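Local coordinates for putative uncharacterized protein (Streptococcus mutans, PDB 3BGK) that probably catalyses the ADP-dependent dehydration of the S-form of NAD(P)HX, a damaged form of NAD(P)H, and so takes part in nicotinamide cofactor repair, at residues 158-161 with 162-166; 264-268 with 269-273. All blocks are in the same frame, centred on the assembly; numbering follows the deposited sequence.

Interaction 1. Residues 158-161 with 162-166; sequences LIID and GSAIN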
ATOM      1  N   LEU A 158       1.718  21.544 -22.854  1.00 13.19           N
ATOM      2  CA  LEU A 158       1.026  21.927 -21.631  1.00 12.73           C
ATOM      3  C   LEU A 158      -0.399  21.399 -21.639  1.00 12.61           C
ATOM      4  O   LEU A 158      -1.193  21.730 -22.531  1.00 12.67           O
ATOM      5  CB  LEU A 158       1.040  23.451 -21.449  1.00 12.59           C
ATOM      6  CG  LEU A 158       0.293  24.048 -20.249  1.00 12.72           C
ATOM      7  CD1 LEU A 158       0.959  23.682 -18.919  1.00 12.05           C
ATOM      8  CD2 LEU A 158       0.168  25.566 -20.395  1.00 12.56           C
ATOM      9  N   ILE A 159      -0.704  20.567 -20.645  1.00 12.26           N
ATOM     10  CA  ILE A 159      -2.046  20.038 -20.455  1.00 11.86           C
ATOM     11  C   ILE A 159      -2.683  20.735 -19.261  1.00 12.22           C
ATOM     12  O   ILE A 159      -2.141  20.731 -18.149  1.00 12.13           O
ATOM     13  CB  ILE A 159      -2.066  18.501 -20.269  1.00 11.55           C
ATOM     14  CG1 ILE A 159      -1.195  17.819 -21.330  1.00 10.95           C
ATOM     15  CG2 ILE A 159      -3.494  17.976 -20.343  1.00 10.71           C
ATOM     16  CD1 ILE A 159      -0.745  16.426 -20.949  1.00  8.50           C
ATOM     17  N   ILE A 160      -3.835  21.344 -19.516  1.00 12.64           N
ATOM     18  CA  ILE A 160      -4.570  22.079 -18.504  1.00 13.22           C
ATOM     19  C   ILE A 160      -5.839  21.296 -18.191  1.00 13.50           C
ATOM     20  O   ILE A 160      -6.702  21.112 -19.053  1.00 13.34           O
ATOM     21  CB  ILE A 160      -4.890  23.516 -18.980  1.00 13.36           C
ATOM     22  CG1 ILE A 160      -3.593  24.250 -19.363  1.00 13.47           C
ATOM     23  CG2 ILE A 160      -5.654  24.282 -17.902  1.00 13.17           C
ATOM     24  CD1 ILE A 160      -3.802  25.489 -20.218  1.00 14.41           C
ATOM     25  N   ASP A 161      -5.931  20.823 -16.954  1.00 14.02           N
ATOM     26  CA  ASP A 161      -6.958  19.867 -16.573  1.00 14.75           C
ATOM     27  C   ASP A 161      -7.791  20.396 -15.426  1.00 15.07           C
ATOM     28  O   ASP A 161      -7.341  21.258 -14.676  1.00 15.40           O
ATOM     29  CB  ASP A 161      -6.308  18.541 -16.175  1.00 14.85           C
ATOM     30  CG  ASP A 161      -7.318  17.457 -15.880  1.00 15.58           C
ATOM     31  OD1 ASP A 161      -7.885  16.892 -16.834  1.00 16.44           O
ATOM     32  OD2 ASP A 161      -7.548  17.164 -14.687  1.00 17.37           O
ATOM     33  N   GLY A 162      -9.014  19.886 -15.306  1.00 15.49           N
ATOM     34  CA  GLY A 162      -9.865  20.159 -14.158  1.00 16.00           C
ATOM     35  C   GLY A 162      -9.907  21.618 -13.771  1.00 16.45           C
ATOM     36  O   GLY A 162     -10.120  22.473 -14.622  1.00 16.85           O
ATOM     37  N   SER A 163      -9.662  21.893 -12.491  1.00 16.96           N
ATOM     38  CA  SER A 163      -9.787  23.234 -11.914  1.00 17.31           C
ATOM     39  C   SER A 163      -8.850  24.277 -12.527  1.00 17.60           C
ATOM     40  O   SER A 163      -9.092  25.482 -12.404  1.00 17.44           O
ATOM     41  CB  SER A 163      -9.601  23.188 -10.392  1.00 17.22           C
ATOM     42  OG  SER A 163      -8.230  23.116 -10.036  1.00 17.76           O
ATOM     43  N   ALA A 164      -7.788  23.816 -13.186  1.00 18.01           N
ATOM     44  CA  ALA A 164      -6.875  24.725 -13.876  1.00 18.46           C
ATOM     45  C   ALA A 164      -7.529  25.362 -15.107  1.00 18.81           C
ATOM     46  O   ALA A 164      -7.062  26.381 -15.597  1.00 18.62           O
ATOM     47  CB  ALA A 164      -5.582  24.015 -14.243  1.00 18.36           C
ATOM     48  N   ILE A 165      -8.608  24.761 -15.598  1.00 19.86           N
ATOM     49  CA  ILE A 165      -9.399  25.354 -16.671  1.00 21.01           C
ATOM     50  C   ILE A 165     -10.107  26.611 -16.165  1.00 22.04           C
ATOM     51  O   ILE A 165     -10.109  27.640 -16.845  1.00 22.00           O
ATOM     52  CB  ILE A 165     -10.418  24.353 -17.268  1.00 20.84           C
ATOM     53  CG1 ILE A 165      -9.703  23.165 -17.928  1.00 20.40           C
ATOM     54  CG2 ILE A 165     -11.339  25.047 -18.267  1.00 21.20           C
ATOM     55  CD1 ILE A 165      -9.029  23.473 -19.265  1.00 19.04           C
ATOM     56  N   ASN A 166     -10.690  26.522 -14.966  1.00 23.54           N
ATOM     57  CA  ASN A 166     -11.257  27.688 -14.271  1.00 24.87           C
ATOM     58  C   ASN A 166     -10.211  28.776 -14.025  1.00 25.84           C
ATOM     59  O   ASN A 166     -10.501  29.967 -14.143  1.00 26.35           O
ATOM     60  CB  ASN A 166     -11.866  27.289 -12.927  1.00 24.76           C
ATOM     61  CG  ASN A 166     -12.781  26.087 -13.022  1.00 25.01           C
ATOM     62  OD1 ASN A 166     -13.591  25.973 -13.942  1.00 25.58           O
ATOM     63  ND2 ASN A 166     -12.667  25.188 -12.053  1.00 24.92           N
TER

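Interaction 2. Residues 264-268 with 269-273; sequences FHTDR and FEVAA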
ATOM      1  N   PHE A 264       5.246   9.650 -27.824  1.00 17.24           N
ATOM      2  CA  PHE A 264       4.877   9.590 -29.250  1.00 17.75           C
ATOM      3  C   PHE A 264       4.814  10.996 -29.858  1.00 18.71           C
ATOM      4  O   PHE A 264       3.894  11.764 -29.563  1.00 18.52           O
ATOM      5  CB  PHE A 264       3.543   8.859 -29.461  1.00 17.32           C
ATOM      6  CG  PHE A 264       3.470   7.506 -28.809  1.00 16.50           C
ATOM      7  CD1 PHE A 264       4.280   6.460 -29.238  1.00 15.24           C
ATOM      8  CD2 PHE A 264       2.568   7.270 -27.770  1.00 15.97           C
ATOM      9  CE1 PHE A 264       4.205   5.199 -28.634  1.00 14.62           C
ATOM     10  CE2 PHE A 264       2.480   6.007 -27.157  1.00 14.67           C
ATOM     11  CZ  PHE A 264       3.300   4.975 -27.592  1.00 14.57           C
ATOM     12  N   HIS A 265       5.792  11.317 -30.713  1.00 19.88           N
ATOM     13  CA  HIS A 265       6.004  12.694 -31.187  1.00 21.06           C
ATOM     14  C   HIS A 265       5.431  12.981 -32.571  1.00 21.58           C
ATOM     15  O   HIS A 265       5.669  14.054 -33.130  1.00 21.92           O
ATOM     16  CB  HIS A 265       7.494  13.054 -31.156  1.00 21.25           C
ATOM     17  CG  HIS A 265       8.153  12.749 -29.850  1.00 22.51           C
ATOM     18  ND1 HIS A 265       8.876  11.595 -29.635  1.00 23.35           N
ATOM     19  CD2 HIS A 265       8.166  13.427 -28.679  1.00 22.95           C
ATOM     20  CE1 HIS A 265       9.321  11.585 -28.391  1.00 24.07           C
ATOM     21  NE2 HIS A 265       8.902  12.684 -27.789  1.00 23.87           N
ATOM     22  N   THR A 266       4.684  12.029 -33.121  1.00 22.13           N
ATOM     23  CA  THR A 266       3.979  12.246 -34.379  1.00 22.72           C
ATOM     24  C   THR A 266       2.765  13.163 -34.136  1.00 22.98           C
ATOM     25  O   THR A 266       2.710  13.843 -33.101  1.00 23.28           O
ATOM     26  CB  THR A 266       3.603  10.907 -35.060  1.00 22.85           C
ATOM     27  OG1 THR A 266       3.090  11.167 -36.373  1.00 23.37           O
ATOM     28  CG2 THR A 266       2.572  10.124 -34.228  1.00 23.18           C
ATOM     29  N   ASP A 267       1.813  13.202 -35.070  1.00 23.02           N
ATOM     30  CA  ASP A 267       0.662  14.111 -34.964  1.00 22.95           C
ATOM     31  C   ASP A 267       0.047  14.123 -33.562  1.00 22.58           C
ATOM     32  O   ASP A 267      -0.439  13.096 -33.073  1.00 22.51           O
ATOM     33  CB  ASP A 267      -0.403  13.777 -36.011  1.00 23.32           C
ATOM     34  CG  ASP A 267      -1.479  14.848 -36.114  1.00 24.56           C
ATOM     35  OD1 ASP A 267      -1.168  16.041 -35.883  1.00 25.67           O
ATOM     36  OD2 ASP A 267      -2.638  14.495 -36.432  1.00 26.60           O
ATOM     37  N   ARG A 268       0.073  15.293 -32.928  1.00 22.01           N
ATOM     38  CA  ARG A 268      -0.348  15.425 -31.534  1.00 21.58           C
ATOM     39  C   ARG A 268      -1.849  15.178 -31.305  1.00 20.99           C
ATOM     40  O   ARG A 268      -2.240  14.674 -30.245  1.00 21.17           O
ATOM     41  CB  ARG A 268       0.093  16.776 -30.968  1.00 21.70           C
ATOM     42  CG  ARG A 268       0.145  16.828 -29.432  1.00 23.04           C
ATOM     43  CD  ARG A 268       0.852  18.083 -28.912  1.00 24.80           C
ATOM     44  NE  ARG A 268       0.402  19.301 -29.595  1.00 27.02           N
ATOM     45  CZ  ARG A 268       1.107  19.963 -30.513  1.00 27.24           C
ATOM     46  NH1 ARG A 268       2.318  19.543 -30.867  1.00 27.70           N
ATOM     47  NH2 ARG A 268       0.599  21.054 -31.076  1.00 27.37           N
ATOM     48  N   PHE A 269      -2.679  15.519 -32.289  1.00 20.03           N
ATOM     49  CA  PHE A 269      -4.109  15.215 -32.221  1.00 19.18           C
ATOM     50  C   PHE A 269      -4.369  13.708 -32.170  1.00 18.67           C
ATOM     51  O   PHE A 269      -5.199  13.245 -31.388  1.00 18.53           O
ATOM     52  CB  PHE A 269      -4.873  15.834 -33.400  1.00 19.23           C
ATOM     53  CG  PHE A 269      -6.304  15.361 -33.511  1.00 18.88           C
ATOM     54  CD1 PHE A 269      -7.328  16.038 -32.857  1.00 18.74           C
ATOM     55  CD2 PHE A 269      -6.621  14.231 -34.261  1.00 18.83           C
ATOM     56  CE1 PHE A 269      -8.644  15.601 -32.952  1.00 19.11           C
ATOM     57  CE2 PHE A 269      -7.932  13.782 -34.361  1.00 19.03           C
ATOM     58  CZ  PHE A 269      -8.948  14.471 -33.704  1.00 19.55           C
ATOM     59  N   GLU A 270      -3.670  12.949 -33.007  1.00 17.97           N
ATOM     60  CA  GLU A 270      -3.893  11.510 -33.073  1.00 17.70           C
ATOM     61  C   GLU A 270      -3.330  10.801 -31.841  1.00 17.27           C
ATOM     62  O   GLU A 270      -3.901   9.808 -31.369  1.00 16.97           O
ATOM     63  CB  GLU A 270      -3.320  10.930 -34.363  1.00 17.86           C
ATOM     64  CG  GLU A 270      -3.954  11.519 -35.634  1.00 18.84           C
ATOM     65  CD  GLU A 270      -3.638  10.714 -36.888  1.00 20.42           C
ATOM     66  OE1 GLU A 270      -2.487  10.222 -37.024  1.00 20.83           O
ATOM     67  OE2 GLU A 270      -4.547  10.574 -37.738  1.00 19.94           O
ATOM     68  N   VAL A 271      -2.223  11.339 -31.323  1.00 16.60           N
ATOM     69  CA  VAL A 271      -1.571  10.828 -30.117  1.00 15.72           C
ATOM     70  C   VAL A 271      -2.489  10.958 -28.901  1.00 15.13           C
ATOM     71  O   VAL A 271      -2.670  10.001 -28.146  1.00 15.00           O
ATOM     72  CB  VAL A 271      -0.203  11.529 -29.855  1.00 15.62           C
ATOM     73  CG1 VAL A 271       0.303  11.225 -28.452  1.00 15.87           C
ATOM     74  CG2 VAL A 271       0.825  11.094 -30.878  1.00 14.69           C
ATOM     75  N   ALA A 272      -3.068  12.141 -28.724  1.00 14.41           N
ATOM     76  CA  ALA A 272      -4.029  12.376 -27.653  1.00 13.64           C
ATOM     77  C   ALA A 272      -5.303  11.564 -27.880  1.00 13.26           C
ATOM     78  O   ALA A 272      -5.878  11.028 -26.930  1.00 13.20           O
ATOM     79  CB  ALA A 272      -4.345  13.856 -27.537  1.00 13.57           C
ATOM     80  N   ALA A 273      -5.728  11.463 -29.140  1.00 12.69           N
ATOM     81  CA  ALA A 273      -6.903  10.669 -29.501  1.00 12.19           C
ATOM     82  C   ALA A 273      -6.721   9.207 -29.114  1.00 11.78           C
ATOM     83  O   ALA A 273      -7.612   8.610 -28.506  1.00 11.68           O
ATOM     84  CB  ALA A 273      -7.213  10.795 -30.988  1.00 12.19           C
TER

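Interaction 1. Residues 158-161 with 162-166
Ile160 meets Ala164 and Ile165 where the strand runs into its helix. From CB, which lies 4.1 Å from Ile165 CD1, the side chain parts into two arms. CG2, set anti to the backbone N, reaches forward to the helix, 3.7 Å from Ala164 CB, and Ile165 CD1 touches the same methyl. CG1, anti to the carbonyl carbon (chi1 -56°), turns back along the strand and carries CD1 to within 4.0 Å of Leu158 CD2. A beta-branched residue suits this place because it serves helix and strand at once, while the small Ala164 lets the first turn come close. The turn is closed by the backbone bond from Ala164 N to Asp161 O (3.0 Å), and Gly162 makes the bend with a positive phi of 46°. The CB of Asp161 leaves its backbone on the side away from the helix; OD1 forms a salt bridge with Lys222, a predicted AMP-binding residue, and a hydrogen bond with Thr184 OG1, consistent with a place beside the predicted nucleotide site. This is a strand-to-helix turn of the ribokinase-like alpha/beta fold: strand 157-161 runs parallel between strands 128-131 and 181-184, with Ile160 and Ile165 both packing on Leu183, and helix 189-192 borders Ile165.

Interaction 2. Residues 264-268 with 269-273
Asp267 O receives the backbone N-H of Val271 at 3.1 Å, with an N-H...O angle of 154°. One residue on, Ala272 N reaches Arg268 O at the same length and a straighter 167°. Glu270 N also points at Asp267 O, but that bond is weak. Asp267 is the N-cap residue, right before the helix, yet its carboxylate makes no capping bond. With CG anti to the backbone N (chi1 -169°), it lies instead against Glu270, its OD2 3.4 Å from Glu270 CG. The two acidic side chains cross at about a right angle, and Asp267 OD2 comes 4.3 Å from Glu270 OE1. Such closeness of like charges is probably eased by lysines: Glu270 OE1 forms a salt bridge with Lys44 of helix 39-45, and Asp267 OD2 has a long, weak ion pair with Lys233.

The arrangement is a tight connection between two helices, in which the chain leaves helix 249-263 and starts helix 268-287 within a few residues. Acidic residues suit this start, where they would interact favourably with the helix dipole.

Val271 fills the inside of the bend. Its CG2 lies 3.2 Å from Asp267 O and 3.8 Å from Phe264 CB, with Thr266 CG2 crossing it obliquely at 3.9 Å; the compact, branched side chain can touch all three at once. Behind it are Phe260 and Val261 of helix 249-263. Past CB, the ring of Phe264 leads away from Val271 to an edge-to-face pairing with Phe260, and the residue also packs on Tyr291 of a second subunit. The ring of Phe269 leads away from the loop, and its buried side chain rests on Ile228 and Gln230 of strand 227-230.

Both contacts lie at the start of a helix, but interaction 1 is entered from a central strand and interaction 2 from a loop after another helix. Interaction 1 is buried, with an aliphatic interface and a carboxylate bound to a predicted AMP-binding lysine. Interaction 2 is only partly buried: its apolar inner side faces helix 249-263, while its outer side carries two acidic groups, one in a salt bridge with a lysine and the other only weakly paired, and it alone of the two reaches another subunit. They share no helix or strand. Their centres are 19 Å apart and their nearest atoms about 7 Å, without touching, so any connection between them runs through other parts of the fold.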